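Local coordinates for putative calcium binding protein (Streptomyces coelicolor, PDB 3AKB), which binds calcium ions through EF-hand helix-loop-helix motifs and probably takes part in calcium-mediated regulation, at residues A8-F13 with Y161-P165; M33-V39 with A103-T109; V117-A121 with A138-D142. The protein carries 2 engineered substitutions. All coordinates share one frame; numbering follows the deposited sequence.

Interaction 1 of 3, residues A8-F13 with Y161-P165; sequences ARFTTF and YFTVP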
loop_
_atom_site.group_PDB
_atom_site.type_symbol
_atom_site.label_atom_id
_atom_site.label_comp_id
_atom_site.label_asym_id
_atom_site.label_seq_id
_atom_site.Cartn_x
_atom_site.Cartn_y
_atom_site.Cartn_z
ATOM N N ALA A 8 9.291 -4.837 8.939
ATOM C CA ALA A 8 9.059 -3.674 8.105
ATOM C C ALA A 8 7.780 -3.806 7.266
ATOM O O ALA A 8 7.024 -2.843 7.122
ATOM C CB ALA A 8 10.276 -3.406 7.207
ATOM N N ARG A 9 7.551 -4.987 6.696
ATOM C CA ARG A 9 6.348 -5.226 5.901
ATOM C C ARG A 9 5.108 -5.201 6.785
ATOM O O ARG A 9 4.085 -4.625 6.415
ATOM C CB ARG A 9 6.464 -6.538 5.098
ATOM C CG ARG A 9 7.198 -6.407 3.740
ATOM C CD ARG A 9 8.674 -6.180 3.945
ATOM N NE ARG A 9 9.421 -6.098 2.693
ATOM C CZ ARG A 9 10.743 -5.935 2.660
ATOM N NH1 ARG A 9 11.410 -5.843 3.801
ATOM N NH2 ARG A 9 11.379 -5.817 1.491
ATOM N N PHE A 10 5.207 -5.804 7.961
ATOM C CA PHE A 10 4.109 -5.751 8.917
ATOM C C PHE A 10 3.745 -4.320 9.297
ATOM O O PHE A 10 2.564 -3.967 9.332
ATOM C CB PHE A 10 4.421 -6.571 10.180
ATOM C CG PHE A 10 3.258 -6.653 11.145
ATOM C CD1 PHE A 10 2.224 -7.548 10.910
ATOM C CD2 PHE A 10 3.199 -5.837 12.258
ATOM C CE1 PHE A 10 1.126 -7.619 11.783
ATOM C CE2 PHE A 10 2.102 -5.901 13.134
ATOM C CZ PHE A 10 1.075 -6.805 12.884
ATOM N N THR A 11 4.750 -3.518 9.625
ATOM C CA THR A 11 4.565 -2.122 9.999
ATOM C C THR A 11 3.860 -1.319 8.899
ATOM O O THR A 11 3.030 -0.450 9.199
ATOM C CB THR A 11 5.930 -1.467 10.362
ATOM O OG1 THR A 11 6.529 -2.168 11.462
ATOM C CG2 THR A 11 5.769 0.005 10.752
ATOM N N THR A 12 4.175 -1.610 7.639
ATOM C CA THR A 12 3.563 -0.907 6.523
ATOM C C THR A 12 2.052 -1.151 6.548
ATOM O O THR A 12 1.267 -0.237 6.297
ATOM C CB THR A 12 4.159 -1.368 5.173
ATOM O OG1 THR A 12 5.559 -1.035 5.142
ATOM C CG2 THR A 12 3.439 -0.685 4.016
ATOM N N PHE A 13 1.629 -2.363 6.890
ATOM C CA PHE A 13 0.189 -2.667 6.954
ATOM C C PHE A 13 -0.449 -2.174 8.261
ATOM O O PHE A 13 -1.598 -1.726 8.280
ATOM C CB PHE A 13 -0.057 -4.177 6.830
ATOM C CG PHE A 13 0.126 -4.734 5.432
ATOM C CD1 PHE A 13 -0.507 -4.156 4.330
ATOM C CD2 PHE A 13 0.882 -5.901 5.240
ATOM C CE1 PHE A 13 -0.348 -4.732 3.029
ATOM C CE2 PHE A 13 1.042 -6.480 3.950
ATOM C CZ PHE A 13 0.423 -5.884 2.849
ATOM N N TYR A 161 8.079 -5.493 -3.103
ATOM C CA TYR A 161 8.240 -5.073 -1.708
ATOM C C TYR A 161 7.640 -6.102 -0.739
ATOM O O TYR A 161 8.233 -6.363 0.316
ATOM C CB TYR A 161 7.633 -3.684 -1.453
ATOM C CG TYR A 161 7.703 -3.261 -0.006
ATOM C CD1 TYR A 161 8.906 -2.887 0.581
ATOM C CD2 TYR A 161 6.559 -3.265 0.788
ATOM C CE1 TYR A 161 8.957 -2.515 1.936
ATOM C CE2 TYR A 161 6.605 -2.878 2.140
ATOM C CZ TYR A 161 7.800 -2.524 2.696
ATOM O OH TYR A 161 7.839 -2.153 4.023
ATOM N N PHE A 162 6.496 -6.695 -1.096
ATOM C CA PHE A 162 5.861 -7.697 -0.216
ATOM C C PHE A 162 6.355 -9.156 -0.440
ATOM O O PHE A 162 5.801 -10.134 0.115
ATOM C CB PHE A 162 4.330 -7.528 -0.190
ATOM C CG PHE A 162 3.885 -6.276 0.547
ATOM C CD1 PHE A 162 4.066 -6.178 1.922
ATOM C CD2 PHE A 162 3.370 -5.173 -0.137
ATOM C CE1 PHE A 162 3.693 -5.019 2.625
ATOM C CE2 PHE A 162 2.982 -4.020 0.556
ATOM C CZ PHE A 162 3.156 -3.938 1.936
ATOM N N THR A 163 7.421 -9.265 -1.242
ATOM C CA THR A 163 8.203 -10.485 -1.364
ATOM C C THR A 163 9.428 -10.330 -0.477
ATOM O O THR A 163 10.467 -9.790 -0.890
ATOM C CB THR A 163 8.622 -10.721 -2.822
ATOM O OG1 THR A 163 7.453 -10.793 -3.641
ATOM C CG2 THR A 163 9.417 -12.019 -2.965
ATOM N N VAL A 164 9.304 -10.776 0.764
ATOM C CA VAL A 164 10.395 -10.632 1.703
ATOM C C VAL A 164 11.457 -11.672 1.322
ATOM O O VAL A 164 11.212 -12.872 1.420
ATOM C CB VAL A 164 9.922 -10.843 3.148
ATOM C CG1 VAL A 164 11.094 -10.671 4.080
ATOM C CG2 VAL A 164 8.785 -9.861 3.493
ATOM N N PRO A 165 12.632 -11.216 0.851
ATOM C CA PRO A 165 13.589 -12.208 0.364
ATOM C C PRO A 165 14.162 -12.999 1.533
ATOM O O PRO A 165 14.303 -12.444 2.632
ATOM C CB PRO A 165 14.670 -11.361 -0.316
ATOM C CG PRO A 165 14.552 -10.023 0.300
ATOM C CD PRO A 165 13.136 -9.839 0.743
#
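Tyr161 and the residues after it fold back onto helix 2-13, which leads into the first EF-hand loop, so that the tail behind the exiting helix of the fourth EF-hand closes on the beginning of the chain. Tyr161 meets helix 2-13 through its carbonyl, its ring face and its hydroxyl. The carbonyl oxygen takes a nearly straight hydrogen bond from Arg9 NE (2.7 Å, N-H...O 174°), which lies in the guanidinium plane and arrives almost along the C=O axis; Arg9 NH2 adds a weak second bond to the same oxygen. The guanidinium also lies flat on the ring of Tyr161, the planes 16° apart, in an off-centre cation-pi arrangement, while Arg9 CD sits over the ring face 4.3 Å from its centroid. Arg9 NH1 is held by the carbonyl of Arg5. With CG anti to the backbone N (chi1 176°), the Tyr161 ring extends toward helix 2-13, and its OH shares a 2.8 Å hydrogen bond with Thr12 OG1 near the ring plane.

Phe162, the first residue to leave helical geometry, has a buried ring covered on both faces. Phe13 forms an offset stack on one face (centroids 4.4 Å apart), and Tyr161 CD2 sits over the centre of the other. Thr12 CG2 comes to the ring edge at CZ, whereas Arg9 CG approaches CD1 obliquely. Phe13 in turn packs on Ile21 and Phe92, linking this stack to the interior next to the first calcium loop. Farther along, Val164 rests on the aliphatic part of the arginine, its CG2 3.7 Å from Arg9 CD.

Interaction 2 of 3, residues M33-V39 with A103-T109; sequences MLAEFGV and ALGVADT. Engineered in segment 33-39: Met33 (natural residue Leu). With CA (calcium ion), chain C.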
loop_
_atom_site.group_PDB
_atom_site.type_symbol
_atom_site.label_atom_id
_atom_site.label_comp_id
_atom_site.label_asym_id
_atom_site.label_seq_id
_atom_site.Cartn_x
_atom_site.Cartn_y
_atom_site.Cartn_z
ATOM N N MET A 33 -4.469 9.678 2.950
ATOM C CA MET A 33 -4.058 10.049 1.597
ATOM C C MET A 33 -5.027 11.070 0.995
ATOM O O MET A 33 -4.608 12.019 0.343
ATOM C CB MET A 33 -3.963 8.829 0.658
ATOM C CG MET A 33 -3.271 9.160 -0.633
ATOM S SD MET A 33 -3.577 7.980 -2.036
ATOM C CE MET A 33 -2.624 8.908 -3.293
ATOM N N LEU A 34 -6.326 10.859 1.201
ATOM C CA LEU A 34 -7.311 11.825 0.739
ATOM C C LEU A 34 -7.104 13.200 1.358
ATOM O O LEU A 34 -7.260 14.233 0.663
ATOM C CB LEU A 34 -8.726 11.306 1.039
ATOM C CG LEU A 34 -9.085 10.056 0.241
ATOM C CD1 LEU A 34 -10.414 9.484 0.773
ATOM C CD2 LEU A 34 -9.168 10.288 -1.256
ATOM N N ALA A 35 -6.788 13.232 2.653
ATOM C CA ALA A 35 -6.522 14.488 3.337
ATOM C C ALA A 35 -5.287 15.196 2.773
ATOM O O ALA A 35 -5.313 16.432 2.562
ATOM C CB ALA A 35 -6.387 14.249 4.824
ATOM N N GLU A 36 -4.236 14.423 2.468
ATOM C CA GLU A 36 -3.001 14.982 1.915
ATOM C C GLU A 36 -3.255 15.713 0.587
ATOM O O GLU A 36 -2.661 16.783 0.330
ATOM C CB GLU A 36 -1.958 13.858 1.736
ATOM C CG GLU A 36 -0.680 14.239 0.974
ATOM C CD GLU A 36 0.139 15.272 1.696
ATOM O OE1 GLU A 36 0.258 15.167 2.935
ATOM O OE2 GLU A 36 0.648 16.206 1.044
ATOM N N PHE A 37 -4.102 15.125 -0.253
ATOM C CA PHE A 37 -4.408 15.671 -1.581
ATOM C C PHE A 37 -5.679 16.536 -1.636
ATOM O O PHE A 37 -6.026 17.060 -2.691
ATOM C CB PHE A 37 -4.450 14.538 -2.593
ATOM C CG PHE A 37 -3.093 14.012 -2.908
ATOM C CD1 PHE A 37 -2.290 14.667 -3.844
ATOM C CD2 PHE A 37 -2.574 12.925 -2.204
ATOM C CE1 PHE A 37 -1.002 14.192 -4.093
ATOM C CE2 PHE A 37 -1.277 12.462 -2.437
ATOM C CZ PHE A 37 -0.498 13.082 -3.381
ATOM N N GLY A 38 -6.365 16.682 -0.511
ATOM C CA GLY A 38 -7.588 17.503 -0.499
ATOM C C GLY A 38 -8.710 16.959 -1.353
ATOM O O GLY A 38 -9.537 17.734 -1.905
ATOM N N VAL A 39 -8.766 15.636 -1.439
ATOM C CA VAL A 39 -9.801 14.935 -2.198
ATOM C C VAL A 39 -10.877 14.464 -1.222
ATOM O O VAL A 39 -10.569 13.822 -0.220
ATOM C CB VAL A 39 -9.219 13.753 -3.003
ATOM C CG1 VAL A 39 -10.324 12.935 -3.667
ATOM C CG2 VAL A 39 -8.217 14.266 -4.015
ATOM N N ALA A 103 -5.360 5.192 -6.005
ATOM C CA ALA A 103 -4.362 6.043 -5.385
ATOM C C ALA A 103 -3.712 6.913 -6.447
ATOM O O ALA A 103 -3.500 8.108 -6.236
ATOM C CB ALA A 103 -3.310 5.180 -4.661
ATOM N N LEU A 104 -3.411 6.340 -7.610
ATOM C CA LEU A 104 -2.887 7.173 -8.696
ATOM C C LEU A 104 -3.863 8.284 -9.080
ATOM O O LEU A 104 -3.462 9.410 -9.376
ATOM C CB LEU A 104 -2.553 6.330 -9.936
ATOM C CG LEU A 104 -1.289 5.487 -9.721
ATOM C CD1 LEU A 104 -1.165 4.403 -10.743
ATOM C CD2 LEU A 104 0.009 6.327 -9.777
ATOM N N GLY A 105 -5.153 7.962 -9.095
ATOM C CA GLY A 105 -6.166 8.979 -9.439
ATOM C C GLY A 105 -6.167 10.111 -8.431
ATOM O O GLY A 105 -6.289 11.290 -8.794
ATOM N N VAL A 106 -6.051 9.757 -7.155
ATOM C CA VAL A 106 -6.003 10.772 -6.107
ATOM C C VAL A 106 -4.788 11.686 -6.209
ATOM O O VAL A 106 -4.894 12.907 -5.962
ATOM C CB VAL A 106 -6.079 10.109 -4.701
ATOM C CG1 VAL A 106 -5.816 11.094 -3.591
ATOM C CG2 VAL A 106 -7.439 9.483 -4.510
ATOM N N ALA A 107 -3.644 11.085 -6.553
ATOM C CA ALA A 107 -2.374 11.809 -6.599
ATOM C C ALA A 107 -2.130 12.558 -7.925
ATOM O O ALA A 107 -1.124 13.272 -8.065
ATOM C CB ALA A 107 -1.204 10.856 -6.280
ATOM N N ASP A 108 -3.030 12.383 -8.888
ATOM C CA ASP A 108 -2.988 13.119 -10.156
ATOM C C ASP A 108 -3.686 14.464 -9.970
ATOM O O ASP A 108 -4.903 14.547 -10.030
ATOM C CB ASP A 108 -3.671 12.289 -11.248
ATOM C CG ASP A 108 -3.842 13.050 -12.543
ATOM O OD1 ASP A 108 -3.198 14.116 -12.695
ATOM O OD2 ASP A 108 -4.569 12.538 -13.433
ATOM N N THR A 109 -2.907 15.506 -9.710
ATOM C CA THR A 109 -3.471 16.770 -9.262
ATOM C C THR A 109 -3.955 17.663 -10.406
ATOM O O THR A 109 -4.760 18.569 -10.176
ATOM C CB THR A 109 -2.494 17.546 -8.380
ATOM O OG1 THR A 109 -1.357 17.945 -9.154
ATOM C CG2 THR A 109 -2.067 16.713 -7.189
HETATM CA CA CA C . -1.062 14.659 -13.384
HETATM O O HOH W 1 -0.502 15.701 -11.394
HETATM O O HOH W 2 1.008 15.508 -14.084
#
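Phe37 lays one face of its ring over the backbone of Ala107, whose CA stands 3.9 Å from the ring centroid and only 18° off the normal, a CH-pi contact. Thr109 CG2 comes to the ring edge, 3.9 Å from Phe37 CD1, the two side chains crossing at about a right angle. Phe37 CB packs against Val106 CG1, and the ring passes obliquely by the Val106 carbonyl. Segments 33-37 and 103-107 run nearly parallel, with 20° between their directions and axes 10.1 Å apart at closest: one leaves the first EF-hand and the other enters the third, so the halves of the chain meet here.

Val106 is central to the contact, and its two methyls divide the partners. CG1, anti to the backbone N (chi1 171°), faces Phe37, Met33 CE and Val39 CG2, while CG2 meets Leu34 CD2 at 3.8 Å. Met33, an engineered substitution for leucine, runs extended toward helix 89-107, its SD 3.8 Å from Ala103 CB and its CE touching Ala107 CB. A Schellman motif at Gly38 ends helix 23-37 and brings Val39 back onto Val106.

Just past this packing, Asp108 OD1 binds calcium at 2.3 Å, with Asp110, Asp112 and Ala114 completing the protein ligands. A metal-bound water also accepts from Thr109 N. The side chains that meet here are almost all hydrocarbon, with no polar bond between the two segments, so the contact rests on van der Waals and CH-pi packing.

Interaction 3 of 3, residues V117-A121 with A138-D142; sequences VADTA and AAALD. With CA (calcium ion), chain I.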
loop_
_atom_site.group_PDB
_atom_site.type_symbol
_atom_site.label_atom_id
_atom_site.label_comp_id
_atom_site.label_asym_id
_atom_site.label_seq_id
_atom_site.Cartn_x
_atom_site.Cartn_y
_atom_site.Cartn_z
ATOM N N VAL A 117 6.839 12.268 -9.498
ATOM C CA VAL A 117 7.654 11.733 -8.405
ATOM C C VAL A 117 7.382 12.474 -7.059
ATOM O O VAL A 117 7.248 11.839 -5.994
ATOM C CB VAL A 117 9.162 11.798 -8.795
ATOM C CG1 VAL A 117 10.056 11.523 -7.577
ATOM C CG2 VAL A 117 9.460 10.781 -9.874
ATOM N N ALA A 118 7.294 13.795 -7.095
ATOM C CA ALA A 118 7.063 14.577 -5.869
ATOM C C ALA A 118 5.730 14.186 -5.203
ATOM O O ALA A 118 5.622 14.081 -3.990
ATOM C CB ALA A 118 7.105 16.077 -6.171
ATOM N N ASP A 119 4.702 13.967 -6.025
ATOM C CA ASP A 119 3.395 13.600 -5.473
ATOM C C ASP A 119 3.342 12.135 -5.029
ATOM O O ASP A 119 2.612 11.786 -4.104
ATOM C CB ASP A 119 2.288 13.967 -6.466
ATOM C CG ASP A 119 2.076 15.485 -6.547
ATOM O OD1 ASP A 119 2.400 16.178 -5.539
ATOM O OD2 ASP A 119 1.607 16.020 -7.590
ATOM N N THR A 120 4.137 11.285 -5.684
ATOM C CA THR A 120 4.342 9.932 -5.208
ATOM C C THR A 120 4.953 9.938 -3.801
ATOM O O THR A 120 4.513 9.169 -2.934
ATOM C CB THR A 120 5.209 9.150 -6.185
ATOM O OG1 THR A 120 4.513 9.109 -7.435
ATOM C CG2 THR A 120 5.442 7.705 -5.687
ATOM N N ALA A 121 5.947 10.791 -3.570
ATOM C CA ALA A 121 6.524 10.928 -2.237
ATOM C C ALA A 121 5.481 11.337 -1.187
ATOM O O ALA A 121 5.462 10.794 -0.064
ATOM C CB ALA A 121 7.717 11.901 -2.263
ATOM N N ALA A 138 10.193 7.236 -3.818
ATOM C CA ALA A 138 9.472 7.786 -4.979
ATOM C C ALA A 138 10.362 7.843 -6.220
ATOM O O ALA A 138 9.942 7.428 -7.295
ATOM C CB ALA A 138 8.887 9.172 -4.675
ATOM N N ALA A 139 11.586 8.345 -6.056
ATOM C CA ALA A 139 12.552 8.428 -7.134
ATOM C C ALA A 139 12.835 7.057 -7.755
ATOM O O ALA A 139 12.909 6.961 -8.978
ATOM C CB ALA A 139 13.847 9.059 -6.627
ATOM N N ALA A 140 12.983 6.030 -6.908
ATOM C CA ALA A 140 13.301 4.671 -7.346
ATOM C C ALA A 140 12.160 4.041 -8.115
ATOM O O ALA A 140 12.373 3.154 -8.945
ATOM C CB ALA A 140 13.695 3.792 -6.145
ATOM N N LEU A 141 10.937 4.496 -7.843
ATOM C CA LEU A 141 9.772 4.009 -8.579
ATOM C C LEU A 141 9.718 4.471 -10.038
ATOM O O LEU A 141 9.026 3.853 -10.858
ATOM C CB LEU A 141 8.490 4.420 -7.847
ATOM C CG LEU A 141 8.223 3.623 -6.563
ATOM C CD1 LEU A 141 7.068 4.233 -5.817
ATOM C CD2 LEU A 141 7.954 2.173 -6.900
ATOM N N ASP A 142 10.404 5.571 -10.348
ATOM C CA ASP A 142 10.440 6.112 -11.713
ATOM C C ASP A 142 11.510 5.380 -12.510
ATOM O O ASP A 142 12.595 5.903 -12.738
ATOM C CB ASP A 142 10.730 7.611 -11.676
ATOM C CG ASP A 142 10.690 8.253 -13.050
ATOM O OD1 ASP A 142 10.091 7.668 -13.956
ATOM O OD2 ASP A 142 11.294 9.335 -13.220
HETATM CA CA CA I . 8.141 6.721 -14.990
HETATM O O HOH W 3 6.519 6.340 -16.517
#
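The carboxylate of Asp142 is the single flat side-chain group in this contact, and Val117 CG2 comes to it obliquely, 4.1 Å from OD2 and 3.9 Å from the CB behind it. OD1 binds calcium at 2.4 Å, together with Asp144, Asp146, the carbonyl of Lys148 and Glu153, while OD2 accepts a hydrogen bond from Gly147 N. Asp142 opens the fourth EF-hand loop at the end of helix 131-141, which packs here on helix 117-126, the exiting helix of the third.

The tightest packing is at Ala138. Its methyl points at helix 117-126 and nestles against backbone, 3.4 Å from Val117 O, and meets Ala121 CB at 3.8 Å. In Thr120, chi1 of -61° for OG1 sets CG2 anti to the backbone N, toward Ala138 CB and Leu141 CD1, while OG1 bonds to the carbonyl of Thr116. Val117 CG1 covers the Ala138-Ala139 junction. An alanine in place of Val117 would remove both methyls and would probably open a gap beside the Asp142 CB and over Ala138. Small apolar groups thus bring the helices close, while the metal and the Gly147 N-H probably offset much of the carboxylate's charge.

How the interactions relate
Interaction 2 is the most buried of the three, whereas interactions 1 and 3 lie partly open to solvent. Along the chain, interaction 1 closes a loop that contains both others, bringing segments near the two ends of the chain together, and its centre lies across the chain's centre from interaction 2. It is also the odd one in chemistry, with hydrogen bonds, a flat-lying arginine and ring stacking where the others rely on aliphatic packing, with one phenylalanine, beside a calcium-binding aspartate. Interactions 2 and 3 touch where Phe37 CZ meets Asp119 O at 3.4 Å. Helices 89-107 and 117-126 flank the third calcium loop, and these two contacts each include a loop's first aspartate, Asp108 and Asp142.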